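Local coordinates for capsular polysaccharide export system protein KpsC (Thermosulfurimonas dismutans, PDB 6MGB) that probably transfers Kdo in beta(2,4) linkage, as a GT-B type glycosyltransferase, during synthesis of the glycolipid anchor of bacterial capsules, at residues R128-I138 / I314-I322; N231-F239 / M249-K258. All blocks are in the same frame, centred on the assembly; numbering follows the deposited sequence. Where two conformers were deposited one is given.

How the contacts relate
Two helix pairs with a common border illustrate how chemistry follows position in a fold. Contact 1 joins 128-138 to 314-322, nearly parallel helices, without a hydrogen bond between them, mainly through apolar side chains, with a CH-pi contact at H136; one flank is buried and the other, with H136 and R128, reaches the surface. Contact 2, between 231-239 and 249-258, is mostly buried, crosses steeply, and sits at the CMP site, where a carboxylate and a thioether face the nucleotide. Their centres are about 15 Å apart, yet they touch: N231 ND2 probably hydrogen-bonds K137 O, while K137 and I138 pack on V233. In both, a Schellman motif ends a helix.

Contact 1 of 2, residues R128-I138 / I314-I322; sequences RALKLIRDHKI and IFDVINHLI
I318 lies at the middle of this contact and works with two branches. Its CD1 reaches A129 CB and I133 CG1, each at 4.1 Å, while CG2, anti to the backbone N, meets L132 CB and, at 3.9 Å, I138 CD1. The helices that carry these groups run almost parallel, with axes 18° apart and 10.8 Å from each other, a spacing filled by branched side chains. The inner flank is tightly packed by aliphatic side chains, with I133, I138, I314 and I318 all buried. Beyond the end of helix 128-135, K137, with positive phi, is the C-prime residue of a Schellman motif in which I138 N returns to I133 O, and the turn brings I138 back against the partner helix; its CG2 then approaches L321 CD1 to 3.6 Å.

The solvent flank relies on flat groups instead. I322 lays CD1 over one face of the H136 imidazole, 3.6 Å from the ring centroid and only 12° off its normal, a clear CH-pi contact. The ring is steadied by a hydrogen bond from ND1 to L132 O, which lies in the ring plane; this carbonyl also accepts H136 N from the opposite face of its own plane. F315 closes the other end. Its CE1 comes within 3.7 Å of A129 N, and R128 CB and L132 CD1 stand at the ring edge. In the conformer given, the exposed R128 guanidinium also approaches F315 CZ, a loose and tentative contact.

Helix 289-299 supports the buried side, F293 touching I133 and L298 touching I314, while Y303 of strand 302-305 packs on I314 and V317. Helix 314-322 directly follows strand 310-312, the outermost strand of the mixed sheet, so the contact packs the end of the chain against helix 120-135.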
loop_
_atom_site.group_PDB
_atom_site.type_symbol
_atom_site.label_atom_id
_atom_site.label_comp_id
_atom_site.label_asym_id
_atom_site.label_seq_id
_atom_site.Cartn_x
_atom_site.Cartn_y
_atom_site.Cartn_z
ATOM N N ARG A 128 7.039 11.538 14.992
ATOM C CA ARG A 128 7.861 12.432 14.181
ATOM C C ARG A 128 7.643 12.179 12.695
ATOM O O ARG A 128 7.438 13.116 11.914
ATOM C CB ARG A 128 9.335 12.255 14.547
ATOM C CG ARG A 128 9.795 13.108 15.720
ATOM C CD ARG A 128 10.757 12.343 16.618
ATOM N NE ARG A 128 11.859 11.740 15.872
ATOM C CZ ARG A 128 12.670 10.805 16.358
ATOM N NH1 ARG A 128 12.507 10.352 17.594
ATOM N NH2 ARG A 128 13.645 10.315 15.604
ATOM N N ALA A 129 7.692 10.911 12.282
ATOM C CA ALA A 129 7.532 10.589 10.869
ATOM C C ALA A 129 6.142 10.964 10.373
ATOM O O ALA A 129 5.988 11.488 9.264
ATOM C CB ALA A 129 7.804 9.103 10.638
ATOM N N LEU A 130 5.115 10.709 11.187
ATOM C CA LEU A 130 3.753 11.035 10.779
ATOM C C LEU A 130 3.584 12.537 10.582
ATOM O O LEU A 130 2.970 12.978 9.603
ATOM C CB LEU A 130 2.761 10.505 11.814
ATOM C CG LEU A 130 1.274 10.751 11.548
ATOM C CD1 LEU A 130 0.830 10.119 10.234
ATOM C CD2 LEU A 130 0.447 10.212 12.705
ATOM N N LYS A 131 4.131 13.343 11.495
ATOM C CA LYS A 131 4.024 14.790 11.351
ATOM C C LYS A 131 4.720 15.268 10.082
ATOM O O LYS A 131 4.185 16.108 9.351
ATOM C CB LYS A 131 4.609 15.491 12.578
ATOM C CG LYS A 131 4.610 17.008 12.467
ATOM C CD LYS A 131 5.113 17.677 13.734
ATOM C CE LYS A 131 5.342 19.164 13.511
ATOM N NZ LYS A 131 4.146 19.841 12.934
ATOM N N LEU A 132 5.918 14.746 9.804
ATOM C CA LEU A 132 6.638 15.151 8.601
ATOM C C LEU A 132 5.853 14.796 7.343
ATOM O O LEU A 132 5.775 15.596 6.404
ATOM C CB LEU A 132 8.021 14.497 8.575
ATOM C CG LEU A 132 9.071 15.084 9.524
ATOM C CD1 LEU A 132 10.261 14.148 9.651
ATOM C CD2 LEU A 132 9.529 16.457 9.047
ATOM N N ILE A 133 5.261 13.601 7.308
ATOM C CA ILE A 133 4.497 13.180 6.136
ATOM C C ILE A 133 3.279 14.074 5.945
ATOM O O ILE A 133 2.947 14.464 4.819
ATOM C CB ILE A 133 4.106 11.697 6.265
ATOM C CG1 ILE A 133 5.348 10.816 6.099
ATOM C CG2 ILE A 133 3.043 11.319 5.238
ATOM C CD1 ILE A 133 5.139 9.365 6.480
ATOM N N ARG A 134 2.589 14.407 7.036
ATOM C CA ARG A 134 1.434 15.296 6.948
ATOM C C ARG A 134 1.850 16.692 6.501
ATOM O O ARG A 134 1.250 17.273 5.588
ATOM C CB ARG A 134 0.725 15.367 8.302
ATOM C CG ARG A 134 0.007 14.096 8.717
ATOM C CD ARG A 134 -0.401 14.162 10.182
ATOM N NE ARG A 134 -1.326 13.096 10.556
ATOM C CZ ARG A 134 -1.733 12.860 11.799
ATOM N NH1 ARG A 134 -2.580 11.869 12.043
ATOM N NH2 ARG A 134 -1.293 13.610 12.802
ATOM N N ASP A 135 2.880 17.247 7.141
ATOM C CA ASP A 135 3.282 18.621 6.852
ATOM C C ASP A 135 3.758 18.781 5.413
ATOM O O ASP A 135 3.433 19.776 4.754
ATOM C CB ASP A 135 4.375 19.061 7.827
ATOM C CG ASP A 135 3.848 19.280 9.233
ATOM O OD1 ASP A 135 2.616 19.199 9.428
ATOM O OD2 ASP A 135 4.665 19.533 10.143
ATOM N N HIS A 136 4.527 17.821 4.907
ATOM C CA HIS A 136 5.089 17.914 3.566
ATOM C C HIS A 136 4.229 17.229 2.512
ATOM O O HIS A 136 4.666 17.101 1.363
ATOM C CB HIS A 136 6.503 17.330 3.551
ATOM C CG HIS A 136 7.510 18.190 4.248
ATOM N ND1 HIS A 136 7.848 18.017 5.573
ATOM C CD2 HIS A 136 8.236 19.245 3.808
ATOM C CE1 HIS A 136 8.747 18.922 5.916
ATOM N NE2 HIS A 136 9.000 19.679 4.863
ATOM N N LYS A 137 3.022 16.799 2.872
ATOM C CA LYS A 137 2.083 16.204 1.925
ATOM C C LYS A 137 2.741 15.073 1.135
ATOM O O LYS A 137 2.709 15.035 -0.097
ATOM C CB LYS A 137 1.511 17.272 0.990
ATOM C CG LYS A 137 0.791 18.401 1.716
ATOM C CD LYS A 137 0.043 19.309 0.753
ATOM C CE LYS A 137 -0.658 20.445 1.484
ATOM N NZ LYS A 137 0.306 21.358 2.160
ATOM N N ILE A 138 3.343 14.140 1.867
ATOM C CA ILE A 138 4.057 13.011 1.280
ATOM C C ILE A 138 3.090 11.850 1.100
ATOM O O ILE A 138 2.166 11.651 1.898
ATOM C CB ILE A 138 5.266 12.622 2.159
ATOM C CG1 ILE A 138 6.377 13.665 2.012
ATOM C CG2 ILE A 138 5.791 11.232 1.794
ATOM C CD1 ILE A 138 7.475 13.547 3.048
ATOM N N ILE A 314 12.956 5.149 7.620
ATOM C CA ILE A 314 11.940 5.963 6.961
ATOM C C ILE A 314 12.383 7.415 6.861
ATOM O O ILE A 314 12.031 8.116 5.905
ATOM C CB ILE A 314 10.595 5.836 7.706
ATOM C CG1 ILE A 314 9.478 6.507 6.901
ATOM C CG2 ILE A 314 10.702 6.436 9.102
ATOM C CD1 ILE A 314 8.093 6.323 7.492
ATOM N N PHE A 315 13.156 7.894 7.838
ATOM C CA PHE A 315 13.562 9.295 7.840
ATOM C C PHE A 315 14.552 9.597 6.722
ATOM O O PHE A 315 14.611 10.735 6.244
ATOM C CB PHE A 315 14.154 9.657 9.201
ATOM C CG PHE A 315 13.162 9.566 10.329
ATOM C CD1 PHE A 315 12.240 10.580 10.539
ATOM C CD2 PHE A 315 13.141 8.466 11.170
ATOM C CE1 PHE A 315 11.322 10.502 11.568
ATOM C CE2 PHE A 315 12.225 8.383 12.204
ATOM C CZ PHE A 315 11.314 9.402 12.401
ATOM N N ASP A 316 15.330 8.604 6.289
ATOM C CA ASP A 316 16.211 8.811 5.144
ATOM C C ASP A 316 15.405 9.059 3.876
ATOM O O ASP A 316 15.760 9.919 3.061
ATOM C CB ASP A 316 17.132 7.606 4.961
ATOM C CG ASP A 316 18.038 7.378 6.152
ATOM O OD1 ASP A 316 18.525 8.373 6.730
ATOM O OD2 ASP A 316 18.261 6.203 6.510
ATOM N N VAL A 317 14.313 8.316 3.693
ATOM C CA VAL A 317 13.488 8.489 2.503
ATOM C C VAL A 317 12.681 9.777 2.594
ATOM O O VAL A 317 12.526 10.498 1.600
ATOM C CB VAL A 317 12.590 7.253 2.302
ATOM C CG1 VAL A 317 11.472 7.536 1.306
ATOM C CG2 VAL A 317 13.430 6.075 1.826
ATOM N N ILE A 318 12.153 10.094 3.780
ATOM C CA ILE A 318 11.421 11.347 3.950
ATOM C C ILE A 318 12.306 12.525 3.564
ATOM O O ILE A 318 11.929 13.362 2.736
ATOM C CB ILE A 318 10.898 11.477 5.392
ATOM C CG1 ILE A 318 9.799 10.442 5.648
ATOM C CG2 ILE A 318 10.361 12.887 5.646
ATOM C CD1 ILE A 318 9.283 10.410 7.075
ATOM N N ASN A 319 13.501 12.605 4.155
ATOM C CA ASN A 319 14.412 13.696 3.825
ATOM C C ASN A 319 14.711 13.744 2.333
ATOM O O ASN A 319 14.889 14.829 1.771
ATOM C CB ASN A 319 15.710 13.559 4.621
ATOM C CG ASN A 319 15.572 14.051 6.050
ATOM O OD1 ASN A 319 14.687 14.847 6.363
ATOM N ND2 ASN A 319 16.455 13.583 6.925
ATOM N N HIS A 320 14.766 12.584 1.676
ATOM C CA HIS A 320 14.984 12.561 0.234
ATOM C C HIS A 320 13.763 13.076 -0.517
ATOM O O HIS A 320 13.898 13.809 -1.504
ATOM C CB HIS A 320 15.333 11.143 -0.217
ATOM C CG HIS A 320 15.586 11.021 -1.687
ATOM N ND1 HIS A 320 14.665 10.477 -2.558
ATOM C CD2 HIS A 320 16.654 11.374 -2.441
ATOM C CE1 HIS A 320 15.157 10.499 -3.784
ATOM N NE2 HIS A 320 16.362 11.037 -3.740
ATOM N N LEU A 321 12.562 12.706 -0.066
ATOM C CA LEU A 321 11.349 13.153 -0.743
ATOM C C LEU A 321 11.131 14.651 -0.579
ATOM O O LEU A 321 10.562 15.292 -1.471
ATOM C CB LEU A 321 10.137 12.383 -0.217
ATOM C CG LEU A 321 10.072 10.887 -0.540
ATOM C CD1 LEU A 321 8.854 10.263 0.121
ATOM C CD2 LEU A 321 10.043 10.643 -2.042
ATOM N N ILE A 322 11.568 15.227 0.542
ATOM C CA ILE A 322 11.419 16.666 0.740
ATOM C C ILE A 322 12.255 17.427 -0.281
ATOM O O ILE A 322 11.795 18.412 -0.870
ATOM C CB ILE A 322 11.793 17.051 2.184
ATOM C CG1 ILE A 322 10.806 16.417 3.170
ATOM C CG2 ILE A 322 11.812 18.573 2.348
ATOM C CD1 ILE A 322 11.116 16.683 4.635
#

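Contact 2 of 2, residues N231-F239 / M249-K258; sequences NPVDLLSHF and MGFEGLMLGK. With C5P (cytidine-5'-monophosphate), chain D.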
loop_
_atom_site.group_PDB
_atom_site.type_symbol
_atom_site.label_atom_id
_atom_site.label_comp_id
_atom_site.label_asym_id
_atom_site.label_seq_id
_atom_site.Cartn_x
_atom_site.Cartn_y
_atom_site.Cartn_z
ATOM N N ASN A 231 -2.219 16.034 -6.034
ATOM C CA ASN A 231 -1.550 15.424 -4.898
ATOM C C ASN A 231 -2.607 14.764 -4.017
ATOM O O ASN A 231 -3.525 15.455 -3.548
ATOM C CB ASN A 231 -0.762 16.471 -4.114
ATOM C CG ASN A 231 -0.033 15.883 -2.919
ATOM O OD1 ASN A 231 -0.537 14.984 -2.255
ATOM N ND2 ASN A 231 1.162 16.390 -2.643
ATOM N N PRO A 232 -2.526 13.453 -3.768
ATOM C CA PRO A 232 -3.646 12.780 -3.084
ATOM C C PRO A 232 -3.915 13.296 -1.681
ATOM O O PRO A 232 -5.081 13.413 -1.288
ATOM C CB PRO A 232 -3.214 11.306 -3.080
ATOM C CG PRO A 232 -1.733 11.328 -3.244
ATOM C CD PRO A 232 -1.443 12.514 -4.108
ATOM N N VAL A 233 -2.875 13.606 -0.907
ATOM C CA VAL A 233 -3.108 14.057 0.460
ATOM C C VAL A 233 -3.614 15.497 0.483
ATOM O O VAL A 233 -4.330 15.890 1.409
ATOM C CB VAL A 233 -1.838 13.888 1.312
ATOM C CG1 VAL A 233 -1.455 12.419 1.404
ATOM C CG2 VAL A 233 -0.693 14.687 0.744
ATOM N N ASP A 234 -3.265 16.300 -0.523
ATOM C CA ASP A 234 -3.894 17.610 -0.667
ATOM C C ASP A 234 -5.369 17.461 -1.015
ATOM O O ASP A 234 -6.230 18.133 -0.436
ATOM C CB ASP A 234 -3.170 18.427 -1.738
ATOM C CG ASP A 234 -3.565 19.891 -1.718
ATOM O OD1 ASP A 234 -4.112 20.350 -0.694
ATOM O OD2 ASP A 234 -3.331 20.583 -2.731
ATOM N N LEU A 235 -5.680 16.572 -1.962
ATOM C CA LEU A 235 -7.071 16.327 -2.325
ATOM C C LEU A 235 -7.880 15.864 -1.120
ATOM O O LEU A 235 -9.016 16.308 -0.916
ATOM C CB LEU A 235 -7.138 15.287 -3.445
ATOM C CG LEU A 235 -8.528 14.946 -3.983
ATOM C CD1 LEU A 235 -9.174 16.157 -4.639
ATOM C CD2 LEU A 235 -8.447 13.784 -4.963
ATOM N N LEU A 236 -7.309 14.969 -0.312
ATOM C CA LEU A 236 -8.044 14.410 0.818
ATOM C C LEU A 236 -8.403 15.472 1.847
ATOM O O LEU A 236 -9.424 15.348 2.534
ATOM C CB LEU A 236 -7.220 13.301 1.473
ATOM C CG LEU A 236 -7.165 11.983 0.696
ATOM C CD1 LEU A 236 -6.021 11.116 1.197
ATOM C CD2 LEU A 236 -8.488 11.244 0.823
ATOM N N SER A 237 -7.591 16.525 1.969
ATOM C CA SER A 237 -7.841 17.546 2.980
ATOM C C SER A 237 -9.174 18.254 2.776
ATOM O O SER A 237 -9.668 18.901 3.707
ATOM C CB SER A 237 -6.713 18.578 2.977
ATOM O OG SER A 237 -6.796 19.421 1.841
ATOM N N HIS A 238 -9.767 18.154 1.587
ATOM C CA HIS A 238 -11.013 18.843 1.278
ATOM C C HIS A 238 -12.247 18.000 1.566
ATOM O O HIS A 238 -13.360 18.424 1.238
ATOM C CB HIS A 238 -11.019 19.273 -0.188
ATOM C CG HIS A 238 -9.993 20.311 -0.513
ATOM N ND1 HIS A 238 -10.245 21.662 -0.414
ATOM C CD2 HIS A 238 -8.711 20.197 -0.932
ATOM C CE1 HIS A 238 -9.163 22.336 -0.759
ATOM N NE2 HIS A 238 -8.218 21.471 -1.077
ATOM N N PHE A 239 -12.079 16.824 2.164
ATOM C CA PHE A 239 -13.192 15.950 2.489
ATOM C C PHE A 239 -13.083 15.509 3.941
ATOM O O PHE A 239 -12.002 15.513 4.535
ATOM C CB PHE A 239 -13.231 14.716 1.571
ATOM C CG PHE A 239 -13.366 15.048 0.111
ATOM C CD1 PHE A 239 -14.613 15.079 -0.494
ATOM C CD2 PHE A 239 -12.247 15.326 -0.656
ATOM C CE1 PHE A 239 -14.739 15.384 -1.837
ATOM C CE2 PHE A 239 -12.368 15.633 -2.000
ATOM C CZ PHE A 239 -13.616 15.662 -2.590
ATOM N N MET A 249 -4.726 4.555 -0.611
ATOM C CA MET A 249 -5.135 5.933 -0.379
ATOM C C MET A 249 -6.124 6.038 0.772
ATOM O O MET A 249 -6.251 7.111 1.371
ATOM C CB MET A 249 -5.732 6.521 -1.660
ATOM C CG MET A 249 -6.035 8.007 -1.580
ATOM S SD MET A 249 -6.360 8.722 -3.205
ATOM C CE MET A 249 -6.842 10.385 -2.754
ATOM N N GLY A 250 -6.823 4.948 1.096
ATOM C CA GLY A 250 -7.663 4.944 2.283
ATOM C C GLY A 250 -6.860 5.113 3.557
ATOM O O GLY A 250 -7.286 5.807 4.484
ATOM N N PHE A 251 -5.685 4.483 3.624
ATOM C CA PHE A 251 -4.828 4.666 4.790
ATOM C C PHE A 251 -4.237 6.068 4.821
ATOM O O PHE A 251 -4.082 6.656 5.897
ATOM C CB PHE A 251 -3.716 3.621 4.806
ATOM C CG PHE A 251 -2.901 3.639 6.066
ATOM C CD1 PHE A 251 -3.487 3.325 7.281
ATOM C CD2 PHE A 251 -1.558 3.973 6.040
ATOM C CE1 PHE A 251 -2.749 3.344 8.449
ATOM C CE2 PHE A 251 -0.812 3.992 7.206
ATOM C CZ PHE A 251 -1.410 3.677 8.411
ATOM N N GLU A 252 -3.898 6.621 3.654
ATOM C CA GLU A 252 -3.426 8.000 3.610
ATOM C C GLU A 252 -4.492 8.954 4.135
ATOM O O GLU A 252 -4.177 9.942 4.808
ATOM C CB GLU A 252 -3.013 8.363 2.184
ATOM C CG GLU A 252 -1.775 7.611 1.726
ATOM C CD GLU A 252 -1.377 7.924 0.300
ATOM O OE1 GLU A 252 -2.158 8.593 -0.411
ATOM O OE2 GLU A 252 -0.277 7.498 -0.109
ATOM N N GLY A 253 -5.763 8.665 3.850
ATOM C CA GLY A 253 -6.837 9.440 4.448
ATOM C C GLY A 253 -6.947 9.218 5.944
ATOM O O GLY A 253 -7.156 10.164 6.709
ATOM N N LEU A 254 -6.802 7.966 6.385
ATOM C CA LEU A 254 -6.829 7.674 7.815
ATOM C C LEU A 254 -5.717 8.421 8.544
ATOM O O LEU A 254 -5.923 8.935 9.649
ATOM C CB LEU A 254 -6.700 6.166 8.037
ATOM C CG LEU A 254 -7.294 5.569 9.314
ATOM C CD1 LEU A 254 -8.808 5.707 9.336
ATOM C CD2 LEU A 254 -6.897 4.107 9.434
ATOM N N MET A 255 -4.531 8.495 7.934
ATOM C CA MET A 255 -3.418 9.211 8.548
ATOM C C MET A 255 -3.734 10.688 8.742
ATOM O O MET A 255 -3.156 11.333 9.624
ATOM C CB MET A 255 -2.161 9.041 7.694
ATOM C CG MET A 255 -1.585 7.630 7.733
ATOM S SD MET A 255 -0.415 7.292 6.400
ATOM C CE MET A 255 0.799 8.580 6.672
ATOM N N LEU A 256 -4.640 11.239 7.937
ATOM C CA LEU A 256 -5.071 12.623 8.079
ATOM C C LEU A 256 -6.310 12.762 8.958
ATOM O O LEU A 256 -6.875 13.857 9.041
ATOM C CB LEU A 256 -5.339 13.236 6.701
ATOM C CG LEU A 256 -4.155 13.256 5.728
ATOM C CD1 LEU A 256 -4.603 13.737 4.358
ATOM C CD2 LEU A 256 -3.028 14.132 6.254
ATOM N N GLY A 257 -6.742 11.685 9.610
ATOM C CA GLY A 257 -7.871 11.756 10.518
ATOM C C GLY A 257 -9.232 11.753 9.862
ATOM O O GLY A 257 -10.216 12.134 10.503
ATOM N N LYS A 258 -9.326 11.335 8.605
ATOM C CA LYS A 258 -10.607 11.299 7.918
ATOM C C LYS A 258 -11.397 10.055 8.315
ATOM O O LYS A 258 -10.850 9.068 8.816
ATOM C CB LYS A 258 -10.400 11.320 6.403
ATOM C CG LYS A 258 -9.508 12.453 5.915
ATOM C CD LYS A 258 -10.063 13.813 6.312
ATOM C CE LYS A 258 -9.174 14.946 5.831
ATOM N NZ LYS A 258 -9.701 16.277 6.244
HETATM O O3P C5P D . -3.394 1.027 -3.404
HETATM P P C5P D . -3.477 1.824 -4.686
HETATM O O1P C5P D . -4.943 1.970 -5.080
HETATM O O2P C5P D . -2.696 1.336 -5.890
HETATM O "O5'" C5P D . -2.951 3.279 -4.318
HETATM C "C5'" C5P D . -1.566 3.590 -4.322
HETATM C "C4'" C5P D . -1.351 5.060 -4.067
HETATM O "O4'" C5P D . -1.742 5.808 -5.249
HETATM C "C3'" C5P D . -2.194 5.658 -2.950
HETATM O "O3'" C5P D . -1.615 5.472 -1.670
HETATM C "C2'" C5P D . -2.307 7.124 -3.353
HETATM O "O2'" C5P D . -1.147 7.852 -2.977
HETATM C "C1'" C5P D . -2.358 7.023 -4.878
HETATM N N1 C5P D . -3.749 7.016 -5.388
HETATM C C2 C5P D . -4.352 8.259 -5.965
HETATM N N3 C5P D . -5.766 8.239 -6.481
HETATM C C4 C5P D . -6.556 7.012 -6.429
HETATM C C5 C5P D . -5.956 5.775 -5.854
HETATM C C6 C5P D . -4.543 5.796 -5.340
HETATM O O2 C5P D . -3.717 9.255 -6.010
HETATM N N4 C5P D . -7.928 6.993 -6.926
#
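L236 and M249 lie alongside one another, pointing opposite ways, at the centre of this contact, with L236 CG 3.8 Å from M249 CE. The thioether chain is extended beyond CG, and CG stands opposite the backbone N (chi1 -173°), which carries the methyl across to P232 CB as well. L236 CD1 rests on the backbone of the partner helix, 3.6 Å from G253 N. L256 CD1 rests against both L236 CB (3.9 Å) and V233 O (3.7 Å). The helix axes cross at -57° and approach to 9.8 Å.

At the nucleotide end this apolar centre passes into the ligand site. M249 SD lies 3.4 Å from N3 of the cytosine, and P232 brings CG close to O2' of the ribose. E252 reaches past P232 to the sugar: OE1 accepts a hydrogen bond from O2' at 2.9 Å, and OE2 a weak one from O3', so the carboxylate engages both ribose hydroxyls. S247, Q248, D163, H202 and K200 supply further hydrogen bonds to CMP.

The opposite end is polar without a ligand. A Schellman motif with G257 as C-prime residue closes helix 248-255. Beyond it K258, bent at chi2, runs beside L236 O and delivers NZ to F239 O, 3.0 Å away and nearly in line with the C=O bond (163°).

Beneath the pair lies the parallel sheet: L236 and F239 pack on L160, and M249 on I162, of strand 158-162. Helix 289-299 covers the far side of helix 248-255, with L292 against F251 and F293 against M255. The two helices precede and follow strand 241-244 in the chain and pack side by side on the same face of the sheet, in keeping with the Rossmann-like, nucleotide-binding half of a GT-B fold.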